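Local coordinates for uncharacterized protein (Bacteroides dorei DSM 17855, PDB 5TGF) that is of uncharacterised activity but probably acts as a serine hydrolase of the beta-lactamase superfamily, and binds calcium, at residues T11-I16 / G29-V34; S18-K23 / S326-E331; T137-T140 / F145-G148; G96-R101 / S108-Y113. One frame throughout, in Å; residues are numbered along the deposited sequence. Where two conformers were deposited one is given.

Interaction 1 of 4, residues T11-I16 / G29-V34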
loop_
_atom_site.group_PDB
_atom_site.type_symbol
_atom_site.label_atom_id
_atom_site.label_comp_id
_atom_site.label_asym_id
_atom_site.label_seq_id
_atom_site.Cartn_x
_atom_site.Cartn_y
_atom_site.Cartn_z
ATOM N N THR A 11 -20.909 12.216 13.238
ATOM C CA THR A 11 -20.399 13.492 13.664
ATOM C C THR A 11 -18.950 13.486 14.175
ATOM O O THR A 11 -18.195 14.393 13.845
ATOM C CB THR A 11 -21.304 14.097 14.762
ATOM O OG1 THR A 11 -22.601 14.261 14.215
ATOM C CG2 THR A 11 -20.794 15.430 15.209
ATOM N N PRO A 12 -18.570 12.513 15.025
ATOM C CA PRO A 12 -17.200 12.581 15.525
ATOM C C PRO A 12 -16.134 12.471 14.388
ATOM O O PRO A 12 -15.081 13.119 14.455
ATOM C CB PRO A 12 -17.120 11.407 16.495
ATOM C CG PRO A 12 -18.537 11.127 16.872
ATOM C CD PRO A 12 -19.313 11.389 15.627
ATOM N N LEU A 13 -16.415 11.676 13.357
ATOM C CA LEU A 13 -15.490 11.554 12.228
ATOM C C LEU A 13 -15.462 12.861 11.434
ATOM O O LEU A 13 -14.400 13.392 11.118
ATOM C CB LEU A 13 -15.908 10.391 11.332
ATOM C CG LEU A 13 -15.066 10.126 10.094
ATOM C CD1 LEU A 13 -13.658 9.749 10.530
ATOM C CD2 LEU A 13 -15.677 9.019 9.236
ATOM N N ASP A 14 -16.651 13.392 11.127
ATOM C CA ASP A 14 -16.762 14.642 10.365
ATOM C C ASP A 14 -16.067 15.788 11.118
ATOM O O ASP A 14 -15.418 16.649 10.511
ATOM C CB ASP A 14 -18.244 14.939 10.103
ATOM C CG ASP A 14 -18.469 16.176 9.219
ATOM O OD1 ASP A 14 -17.767 16.359 8.194
ATOM O OD2 ASP A 14 -19.435 16.917 9.513
ATOM N N SER A 15 -16.123 15.771 12.449
ATOM C CA SER A 15 -15.529 16.863 13.220
ATOM C C SER A 15 -14.029 16.807 13.093
ATOM O O SER A 15 -13.370 17.835 12.979
ATOM C CB SER A 15 -15.908 16.809 14.708
ATOM O OG SER A 15 -17.253 17.193 14.903
ATOM N N ILE A 16 -13.482 15.600 13.130
ATOM C CA ILE A 16 -12.024 15.456 13.067
ATOM C C ILE A 16 -11.516 15.904 11.689
ATOM O O ILE A 16 -10.559 16.650 11.593
ATOM C CB ILE A 16 -11.585 14.014 13.361
ATOM C CG1 ILE A 16 -11.869 13.673 14.833
ATOM C CG2 ILE A 16 -10.099 13.828 13.036
ATOM C CD1 ILE A 16 -11.736 12.183 15.168
ATOM N N GLY A 29 -10.258 17.151 0.708
ATOM C CA GLY A 29 -10.162 15.732 0.984
ATOM C C GLY A 29 -11.473 15.051 0.708
ATOM O O GLY A 29 -12.496 15.723 0.497
ATOM N N ALA A 30 -11.491 13.727 0.787
ATOM C CA ALA A 30 -12.751 13.010 0.662
ATOM C C ALA A 30 -12.650 11.683 1.385
ATOM O O ALA A 30 -11.574 11.071 1.435
ATOM C CB ALA A 30 -13.123 12.771 -0.804
ATOM N N ILE A 31 -13.789 11.214 1.883
ATOM C CA ILE A 31 -13.847 9.929 2.554
ATOM C C ILE A 31 -15.066 9.118 2.124
ATOM O O ILE A 31 -16.121 9.687 1.751
ATOM C CB ILE A 31 -13.824 10.129 4.063
ATOM C CG1 ILE A 31 -13.642 8.791 4.753
ATOM C CG2 ILE A 31 -15.069 10.840 4.547
ATOM C CD1 ILE A 31 -13.059 8.919 6.126
ATOM N N CYS A 32 -14.899 7.802 2.137
ATOM C CA CYS A 32 -16.011 6.842 1.980
ATOM C C CYS A 32 -15.825 5.683 2.955
ATOM O O CYS A 32 -14.714 5.138 3.049
ATOM C CB CYS A 32 -16.081 6.343 0.541
ATOM S SG CYS A 32 -17.478 5.215 0.205
ATOM N N VAL A 33 -16.875 5.367 3.721
ATOM C CA VAL A 33 -16.885 4.254 4.690
ATOM C C VAL A 33 -18.035 3.310 4.337
ATOM O O VAL A 33 -19.191 3.754 4.209
ATOM C CB VAL A 33 -17.063 4.742 6.151
ATOM C CG1 VAL A 33 -17.091 3.563 7.113
ATOM C CG2 VAL A 33 -15.995 5.768 6.523
ATOM N N VAL A 34 -17.719 2.031 4.162
ATOM C CA VAL A 34 -18.678 1.036 3.745
ATOM C C VAL A 34 -18.718 -0.066 4.788
ATOM O O VAL A 34 -17.658 -0.551 5.223
ATOM C CB VAL A 34 -18.288 0.420 2.388
ATOM C CG1 VAL A 34 -19.324 -0.596 1.909
ATOM C CG2 VAL A 34 -18.131 1.521 1.344
#
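Leu13 reaches from helix 11-22 down onto strand 28-35 and meets Ile31 and Val33, two residues whose side chains rise from the same face of the strand. Its CB leaves the helix toward the strand, and CG stands anti to the backbone N (chi1 179°), which carries the branch away from the helix. CB and CG themselves make no close approach to residues 29-34; only the methyl CD2 comes into contact. Leu13 CD2 lies 4.1 Å from Ile31 CD1, the two side chains meeting tip to tip, and the same Leu13 methyl stands 4.2 Å from Val33 CG2. One leucine methyl therefore rests over two alternate residues of the strand. The other methyl, CD1, is turned aside and packs on Leu329 of helix 328-337. Ile31 has CG1 anti to its own backbone N and an extended chain, so that CD1 is the part presented to the leucine. The meeting is wholly aliphatic and buried, with separations of ordinary van der Waals contact. Within the first turn of the helix, Thr11 O accepts from both Ser15 N (2.9 Å) and Ser15 OG (3.1 Å), the hydroxyl sitting above the carbonyl plane. Asp14, next to Leu13, anchors the same helix to strand 38-46 through a salt bridge to Lys43 and a hydrogen bond to Tyr45. The contact thus seats the N-terminal helix on the six-stranded antiparallel sheet, where strand 28-35 runs between strands 38-46 and 302-307, Phe41 and Phe306 touch Ile31, and helix 328-337 adds Ile336 beside Leu13 and Val333 beside Val33.

Interaction 2 of 4, residues S18-K23 / S326-E331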
loop_
_atom_site.group_PDB
_atom_site.type_symbol
_atom_site.label_atom_id
_atom_site.label_comp_id
_atom_site.label_asym_id
_atom_site.label_seq_id
_atom_site.Cartn_x
_atom_site.Cartn_y
_atom_site.Cartn_z
ATOM N N SER A 18 -13.015 17.913 9.508
ATOM C CA SER A 18 -13.267 19.345 9.328
ATOM C C SER A 18 -12.215 20.179 10.039
ATOM O O SER A 18 -11.759 21.203 9.503
ATOM C CB SER A 18 -14.683 19.715 9.815
ATOM O OG SER A 18 -15.657 19.055 9.035
ATOM N N SER A 19 -11.812 19.741 11.228
ATOM C CA SER A 19 -10.765 20.438 11.965
ATOM C C SER A 19 -9.434 20.425 11.214
ATOM O O SER A 19 -8.678 21.396 11.278
ATOM C CB SER A 19 -10.563 19.811 13.357
ATOM O OG SER A 19 -9.773 18.629 13.264
ATOM N N TRP A 20 -9.096 19.322 10.550
ATOM C CA TRP A 20 -7.906 19.336 9.671
ATOM C C TRP A 20 -8.040 20.369 8.528
ATOM O O TRP A 20 -7.079 21.030 8.166
ATOM C CB TRP A 20 -7.612 17.983 9.056
ATOM C CG TRP A 20 -7.366 16.867 10.042
ATOM C CD1 TRP A 20 -6.876 16.978 11.326
ATOM C CD2 TRP A 20 -7.581 15.466 9.806
ATOM N NE1 TRP A 20 -6.784 15.718 11.900
ATOM C CE2 TRP A 20 -7.221 14.781 10.984
ATOM C CE3 TRP A 20 -8.006 14.723 8.694
ATOM C CZ2 TRP A 20 -7.257 13.385 11.075
ATOM C CZ3 TRP A 20 -8.091 13.324 8.808
ATOM C CH2 TRP A 20 -7.768 12.681 10.005
HETATM N N MSE A 21 -9.239 20.538 7.996
HETATM C CA MSE A 21 -9.455 21.500 6.907
HETATM C C MSE A 21 -9.408 22.918 7.471
HETATM O O MSE A 21 -8.786 23.801 6.885
HETATM C CB MSE A 21 -10.803 21.269 6.216
HETATM C CG MSE A 21 -10.998 19.810 5.740
HETATM SE SE MSE A 21 -9.771 19.433 4.240
HETATM C CE MSE A 21 -9.831 17.479 4.396
ATOM N N ASP A 22 -10.009 23.131 8.640
ATOM C CA ASP A 22 -10.009 24.450 9.256
ATOM C C ASP A 22 -8.608 24.910 9.662
ATOM O O ASP A 22 -8.300 26.101 9.569
ATOM C CB ASP A 22 -10.940 24.479 10.470
ATOM C CG ASP A 22 -12.395 24.253 10.097
ATOM O OD1 ASP A 22 -12.756 24.457 8.923
ATOM O OD2 ASP A 22 -13.173 23.795 10.959
ATOM N N LYS A 23 -7.718 23.975 10.008
ATOM C CA LYS A 23 -6.322 24.336 10.347
ATOM C C LYS A 23 -5.400 24.421 9.142
ATOM O O LYS A 23 -4.206 24.664 9.289
ATOM C CB LYS A 23 -5.736 23.347 11.351
ATOM C CG LYS A 23 -6.485 23.333 12.664
ATOM C CD LYS A 23 -6.029 22.216 13.589
ATOM C CE LYS A 23 -7.029 22.073 14.715
ATOM N NZ LYS A 23 -6.771 20.862 15.530
ATOM N N SER A 326 -2.975 8.937 11.060
ATOM C CA SER A 326 -4.063 8.429 10.222
ATOM C C SER A 326 -4.978 7.361 10.830
ATOM O O SER A 326 -6.201 7.403 10.606
ATOM C CB SER A 326 -3.460 7.889 8.933
ATOM O OG SER A 326 -2.843 8.971 8.245
ATOM N N PRO A 327 -4.431 6.414 11.633
ATOM C CA PRO A 327 -5.351 5.441 12.244
ATOM C C PRO A 327 -6.387 6.022 13.192
ATOM O O PRO A 327 -7.270 5.265 13.618
ATOM C CB PRO A 327 -4.417 4.515 13.066
ATOM C CG PRO A 327 -3.095 4.730 12.521
ATOM C CD PRO A 327 -3.024 6.104 11.943
ATOM N N VAL A 328 -6.344 7.318 13.500
ATOM C CA VAL A 328 -7.506 7.942 14.195
ATOM C C VAL A 328 -8.803 7.747 13.385
ATOM O O VAL A 328 -9.910 7.679 13.948
ATOM C CB VAL A 328 -7.291 9.428 14.568
ATOM C CG1 VAL A 328 -7.383 10.317 13.348
ATOM C CG2 VAL A 328 -8.312 9.877 15.608
ATOM N N LEU A 329 -8.674 7.599 12.064
ATOM C CA LEU A 329 -9.836 7.451 11.211
ATOM C C LEU A 329 -10.522 6.091 11.408
ATOM O O LEU A 329 -11.738 5.996 11.594
ATOM C CB LEU A 329 -9.432 7.605 9.741
ATOM C CG LEU A 329 -9.002 9.008 9.354
ATOM C CD1 LEU A 329 -8.183 8.946 8.064
ATOM C CD2 LEU A 329 -10.215 9.919 9.208
ATOM N N SER A 330 -9.739 5.029 11.362
ATOM C CA SER A 330 -10.278 3.687 11.606
ATOM C C SER A 330 -10.716 3.523 13.076
ATOM O O SER A 330 -11.720 2.872 13.338
ATOM C CB SER A 330 -9.264 2.616 11.217
ATOM O OG SER A 330 -7.980 2.963 11.707
ATOM N N GLU A 331 -10.003 4.145 14.002
ATOM C CA GLU A 331 -10.377 4.069 15.427
ATOM C C GLU A 331 -11.741 4.708 15.635
ATOM O O GLU A 331 -12.608 4.155 16.331
ATOM C CB GLU A 331 -9.352 4.843 16.289
ATOM C CG GLU A 331 -9.626 4.840 17.788
ATOM C CD GLU A 331 -8.646 5.698 18.584
ATOM O OE1 GLU A 331 -8.206 5.286 19.664
ATOM O OE2 GLU A 331 -8.287 6.788 18.131
#
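Trp20 extends its six-membered ring from helix 11-22 to Val328 and Leu329 near the N-terminal end of helix 328-337. In the first shell, Val328 CG1 comes up to the ring edge close to its plane, 3.8 Å from Trp20 CZ2, the valine and the indole passing side by side and pointing opposite ways. Leu329 meets the neighbouring corner: Leu329 CD2 lies 3.8 Å from Trp20 CH2 and 4.0 Å from Trp20 CZ3, oblique to the ring, while Leu329 CG sits in the ring plane, 3.9 Å from Trp20 CH2. The contact is thus carried by the benzo rim of the indole. The backbones stay well apart, their closest CA atoms, of Trp20 and Ser326, 11.6 Å from each other, and the long indole covers much of the distance. Leu329 CG, beside the backbone N (chi1 -69°), brings CG and CD2 within range although CB does not point at the tryptophan. Further out, Phe320 and Phe306 meet Trp20 edge-to-face and probably help fix the plane of the indole, while Leu329 N bonds to Ser326 O (2.9 Å). The arrangement joins helices 11-22 and 328-337 over the six-stranded sheet, with Tyr293 of strand 293-297 against Leu329 and Tyr45 of strand 38-46 beside Ser18.

Interaction 3 of 4, residues T137-T140 / F145-G148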
loop_
_atom_site.group_PDB
_atom_site.type_symbol
_atom_site.label_atom_id
_atom_site.label_comp_id
_atom_site.label_asym_id
_atom_site.label_seq_id
_atom_site.Cartn_x
_atom_site.Cartn_y
_atom_site.Cartn_z
ATOM N N THR A 137 23.705 -4.397 -0.437
ATOM C CA THR A 137 22.618 -4.648 0.480
ATOM C C THR A 137 22.948 -4.098 1.858
ATOM O O THR A 137 24.075 -3.746 2.134
ATOM C CB THR A 137 22.299 -6.142 0.584
ATOM O OG1 THR A 137 23.472 -6.874 0.960
ATOM C CG2 THR A 137 21.761 -6.650 -0.737
ATOM N N VAL A 138 21.941 -3.996 2.710
ATOM C CA VAL A 138 22.173 -3.437 4.040
ATOM C C VAL A 138 22.092 -4.504 5.130
ATOM O O VAL A 138 22.594 -4.293 6.215
ATOM C CB VAL A 138 21.252 -2.232 4.315
ATOM C CG1 VAL A 138 21.700 -1.039 3.459
ATOM C CG2 VAL A 138 19.791 -2.594 4.059
ATOM N N PHE A 139 21.544 -5.670 4.800
ATOM C CA PHE A 139 21.485 -6.832 5.702
ATOM C C PHE A 139 21.002 -8.051 4.950
ATOM O O PHE A 139 20.488 -7.958 3.822
ATOM C CB PHE A 139 20.602 -6.618 6.966
ATOM C CG PHE A 139 19.183 -6.176 6.671
ATOM C CD1 PHE A 139 18.216 -7.097 6.299
ATOM C CD2 PHE A 139 18.832 -4.826 6.745
ATOM C CE1 PHE A 139 16.914 -6.693 5.999
ATOM C CE2 PHE A 139 17.512 -4.411 6.518
ATOM C CZ PHE A 139 16.558 -5.349 6.115
ATOM N N THR A 140 21.188 -9.202 5.588
ATOM C CA THR A 140 20.806 -10.493 5.024
ATOM C C THR A 140 19.303 -10.627 4.946
ATOM O O THR A 140 18.619 -10.329 5.934
ATOM C CB THR A 140 21.365 -11.638 5.899
ATOM O OG1 THR A 140 22.789 -11.554 5.906
ATOM C CG2 THR A 140 20.957 -12.996 5.372
ATOM N N PHE A 145 13.432 -6.058 9.369
ATOM C CA PHE A 145 12.428 -5.185 8.706
ATOM C C PHE A 145 12.975 -3.771 8.510
ATOM O O PHE A 145 13.484 -3.127 9.450
ATOM C CB PHE A 145 11.151 -5.116 9.532
ATOM C CG PHE A 145 10.041 -4.302 8.880
ATOM C CD1 PHE A 145 9.119 -4.906 8.028
ATOM C CD2 PHE A 145 9.885 -2.953 9.179
ATOM C CE1 PHE A 145 8.083 -4.166 7.464
ATOM C CE2 PHE A 145 8.847 -2.193 8.610
ATOM C CZ PHE A 145 7.930 -2.826 7.764
ATOM N N GLU A 146 12.985 -3.321 7.261
ATOM C CA GLU A 146 13.300 -1.942 6.966
ATOM C C GLU A 146 12.528 -1.466 5.751
ATOM O O GLU A 146 12.751 -1.905 4.634
ATOM C CB GLU A 146 14.802 -1.726 6.762
ATOM C CG GLU A 146 15.137 -0.232 6.565
ATOM C CD GLU A 146 16.631 0.046 6.370
ATOM O OE1 GLU A 146 17.292 -0.700 5.634
ATOM O OE2 GLU A 146 17.108 1.081 6.892
ATOM N N TYR A 147 11.654 -0.503 5.995
ATOM C CA TYR A 147 10.753 0.044 4.964
ATOM C C TYR A 147 11.505 0.798 3.891
ATOM O O TYR A 147 12.488 1.512 4.149
ATOM C CB TYR A 147 9.744 0.953 5.624
ATOM C CG TYR A 147 8.563 1.404 4.796
ATOM C CD1 TYR A 147 8.615 2.601 4.073
ATOM C CD2 TYR A 147 7.357 0.723 4.861
ATOM C CE1 TYR A 147 7.512 3.048 3.348
ATOM C CE2 TYR A 147 6.239 1.157 4.149
ATOM C CZ TYR A 147 6.314 2.353 3.439
ATOM O OH TYR A 147 5.220 2.832 2.753
ATOM N N GLY A 148 11.072 0.599 2.656
ATOM C CA GLY A 148 11.663 1.325 1.539
ATOM C C GLY A 148 10.922 1.119 0.258
ATOM O O GLY A 148 9.813 0.589 0.276
#
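Glu146 is the residue of 145-148 that meets Phe139 and Val138, and it does so with both its aliphatic base and its carboxylate. The apolar part is the meeting of Glu146 CB with the rim of the Phe139 ring: Glu146 CB lies in the ring plane, at the edge, 3.8 Å from Phe139 CE2 and 4.1 Å from Phe139 CZ. CH-to-oxygen approaches make up the second group. Glu146 OE1 stands 3.8 Å from Phe139 CE2, again near the ring plane and at its edge, where the slightly positive ring hydrogens would probably suit a carboxylate oxygen better than the electron-rich face. Ring and carboxylate planes are turned 37° from each other. Glu146 OE1 also comes to 3.5 Å from Val138 CG2, the two side chains crossing at about a right angle; Val138 was modelled in two conformers, so this last approach is less certain. With CB already at the ring edge, CG anti to the backbone N (chi1 -175°) carries the carboxylate on toward the valine. Polar bonds to the surroundings form the third group: the backbone of Glu146 pairs with His106 and that of Phe145 with Val246. The adjacent Tyr147 turns its hydroxyl to Ser58 and Lys61, hydrogen-bonding to both, an arrangement consistent with the Ser-x-x-Lys and tyrosine centre of serine beta-lactamase relatives. Both segments belong to the connection from helix 125-133 to helix 150-163; the contact draws its two limbs together at the surface, with Pro112 against Glu146 and Arg144 against Phe139, just before helix 150-163 begins.

Interaction 4 of 4, residues G96-R101 / S108-Y113; sequences GGILLR and SGVRPY
An ST turn at Ser108 forms the surface on which Ile98 rests: Ser108 OG accepts from Val110 N at 3.1 Å and 166°, nearly straight, bending the chain round Gly109, whose positive phi of 78° suits glycine. The Ile98 side chain lies against this turn with two branches. Ile98 CG2 touches Ser108 CB at 3.6 Å. Ile98 CD1, at the end of the other branch, lies 3.5 Å from Ser108 O and 3.7 Å from Val110 CG2, the isoleucine and valine side chains crossing at a slant. Ser108 OG sits between its backbone N and carbonyl carbon (chi1 70°), the rotation that lets it receive the N-H of Val110. Farther along, Arg111 NE donates to Tyr113 O at 2.9 Å, the oxygen lying in the guanidinium plane. Helix 150-163 lies against the same turn, with Ala151 touching both Ser108 and Val110, while Leu103 and Pro141 adjoin Ile98. The serine hydroxyl is taken up by Val110 N, and the methylene meets the isoleucine; the chemistry implies a buried, largely hydrocarbon contact in which one carbonyl oxygen meets a methyl and the turn is braced in part by its own internal bond.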
loop_
_atom_site.group_PDB
_atom_site.type_symbol
_atom_site.label_atom_id
_atom_site.label_comp_id
_atom_site.label_asym_id
_atom_site.label_seq_id
_atom_site.Cartn_x
_atom_site.Cartn_y
_atom_site.Cartn_z
ATOM N N GLY A 96 20.495 -11.925 -5.787
ATOM C CA GLY A 96 19.788 -12.859 -6.664
ATOM C C GLY A 96 18.928 -13.861 -5.905
ATOM O O GLY A 96 17.953 -14.389 -6.452
ATOM N N GLY A 97 19.304 -14.137 -4.658
ATOM C CA GLY A 97 18.593 -15.122 -3.846
ATOM C C GLY A 97 17.433 -14.593 -3.023
ATOM O O GLY A 97 16.732 -15.372 -2.350
ATOM N N ILE A 98 17.224 -13.277 -3.068
ATOM C CA ILE A 98 16.077 -12.663 -2.397
ATOM C C ILE A 98 14.773 -13.222 -2.973
ATOM O O ILE A 98 14.649 -13.400 -4.191
ATOM C CB ILE A 98 16.122 -11.124 -2.524
ATOM C CG1 ILE A 98 17.363 -10.566 -1.817
ATOM C CG2 ILE A 98 14.870 -10.495 -1.902
ATOM C CD1 ILE A 98 17.690 -9.095 -2.020
ATOM N N LEU A 99 13.806 -13.519 -2.116
ATOM C CA LEU A 99 12.498 -14.004 -2.599
ATOM C C LEU A 99 11.536 -12.866 -2.897
ATOM O O LEU A 99 11.608 -11.797 -2.280
ATOM C CB LEU A 99 11.865 -14.949 -1.578
ATOM C CG LEU A 99 12.773 -16.083 -1.092
ATOM C CD1 LEU A 99 12.039 -16.970 -0.121
ATOM C CD2 LEU A 99 13.286 -16.891 -2.275
ATOM N N LEU A 100 10.603 -13.124 -3.803
ATOM C CA LEU A 100 9.600 -12.142 -4.150
ATOM C C LEU A 100 8.812 -11.656 -2.919
ATOM O O LEU A 100 8.580 -10.461 -2.765
ATOM C CB LEU A 100 8.664 -12.700 -5.207
ATOM C CG LEU A 100 7.454 -11.858 -5.573
ATOM C CD1 LEU A 100 7.843 -10.488 -6.141
ATOM C CD2 LEU A 100 6.601 -12.646 -6.555
ATOM N N ARG A 101 8.416 -12.573 -2.056
ATOM C CA ARG A 101 7.680 -12.200 -0.844
ATOM C C ARG A 101 8.532 -11.333 0.097
ATOM O O ARG A 101 7.978 -10.529 0.866
ATOM C CB ARG A 101 7.179 -13.445 -0.116
ATOM C CG ARG A 101 8.257 -14.378 0.406
ATOM C CD ARG A 101 7.617 -15.461 1.276
ATOM N NE ARG A 101 8.562 -16.471 1.698
ATOM C CZ ARG A 101 9.437 -16.353 2.690
ATOM N NH1 ARG A 101 9.504 -15.265 3.445
ATOM N NH2 ARG A 101 10.251 -17.364 2.929
ATOM N N SER A 108 13.849 -7.627 2.557
ATOM C CA SER A 108 14.830 -8.072 1.562
ATOM C C SER A 108 16.279 -7.694 1.887
ATOM O O SER A 108 17.209 -8.365 1.407
ATOM C CB SER A 108 14.479 -7.530 0.189
ATOM O OG SER A 108 14.665 -6.126 0.101
ATOM N N GLY A 109 16.457 -6.591 2.620
ATOM C CA GLY A 109 17.757 -5.951 2.806
ATOM C C GLY A 109 18.261 -5.109 1.662
ATOM O O GLY A 109 19.409 -4.643 1.697
ATOM N N VAL A 110 17.429 -4.891 0.642
ATOM C CA VAL A 110 17.763 -3.946 -0.412
ATOM C C VAL A 110 17.731 -2.517 0.171
ATOM O O VAL A 110 16.923 -2.201 1.042
ATOM C CB VAL A 110 16.815 -4.091 -1.605
ATOM C CG1 VAL A 110 17.058 -3.003 -2.652
ATOM C CG2 VAL A 110 16.971 -5.471 -2.216
ATOM N N ARG A 111 18.647 -1.669 -0.281
ATOM C CA ARG A 111 18.694 -0.295 0.233
ATOM C C ARG A 111 17.288 0.357 0.050
ATOM O O ARG A 111 16.679 0.149 -0.997
ATOM C CB ARG A 111 19.739 0.474 -0.563
ATOM C CG ARG A 111 20.169 1.770 0.064
ATOM C CD ARG A 111 21.006 2.577 -0.913
ATOM N NE ARG A 111 21.124 3.933 -0.410
ATOM C CZ ARG A 111 22.140 4.380 0.309
ATOM N NH1 ARG A 111 23.187 3.605 0.516
ATOM N NH2 ARG A 111 22.119 5.618 0.793
ATOM N N PRO A 112 16.793 1.127 1.034
ATOM C CA PRO A 112 15.471 1.739 0.874
ATOM C C PRO A 112 15.269 2.644 -0.347
ATOM O O PRO A 112 14.237 2.538 -1.011
ATOM C CB PRO A 112 15.301 2.554 2.157
ATOM C CG PRO A 112 16.112 1.798 3.184
ATOM C CD PRO A 112 17.316 1.340 2.394
ATOM N N TYR A 113 16.190 3.578 -0.558
ATOM C CA TYR A 113 16.112 4.558 -1.654
ATOM C C TYR A 113 17.494 4.758 -2.273
ATOM O O TYR A 113 18.510 4.357 -1.684
ATOM C CB TYR A 113 15.523 5.884 -1.154
ATOM C CG TYR A 113 14.142 5.686 -0.588
ATOM C CD1 TYR A 113 13.036 5.477 -1.443
ATOM C CD2 TYR A 113 13.950 5.546 0.774
ATOM C CE1 TYR A 113 11.783 5.217 -0.929
ATOM C CE2 TYR A 113 12.707 5.246 1.298
ATOM C CZ TYR A 113 11.618 5.073 0.446
ATOM O OH TYR A 113 10.376 4.745 0.969
#

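Overall arrangement
The four contacts form two tight pairs, far apart in the fold. Interactions 1 and 2, with centres 8 Å apart, share helix 11-22; their segments alternate along the chain, so that strand 28-35 and the C-terminal helix 328-337 come to the same helix and tie the two chain ends together on the six-stranded sheet. Interactions 4 and 3 follow one another in sequence, centres 7 Å apart, and are joined by a probable hydrogen bond from Val138 N to Gly109 O (2.8 Å). The pairs lie 32 to 37 Å apart, centre to centre. In sequence, interactions 4 and 3 fall between the two segments of interaction 2; the chain leaves the sheet, forms their region, bordering the probable Ser-x-x-Lys centre, and returns.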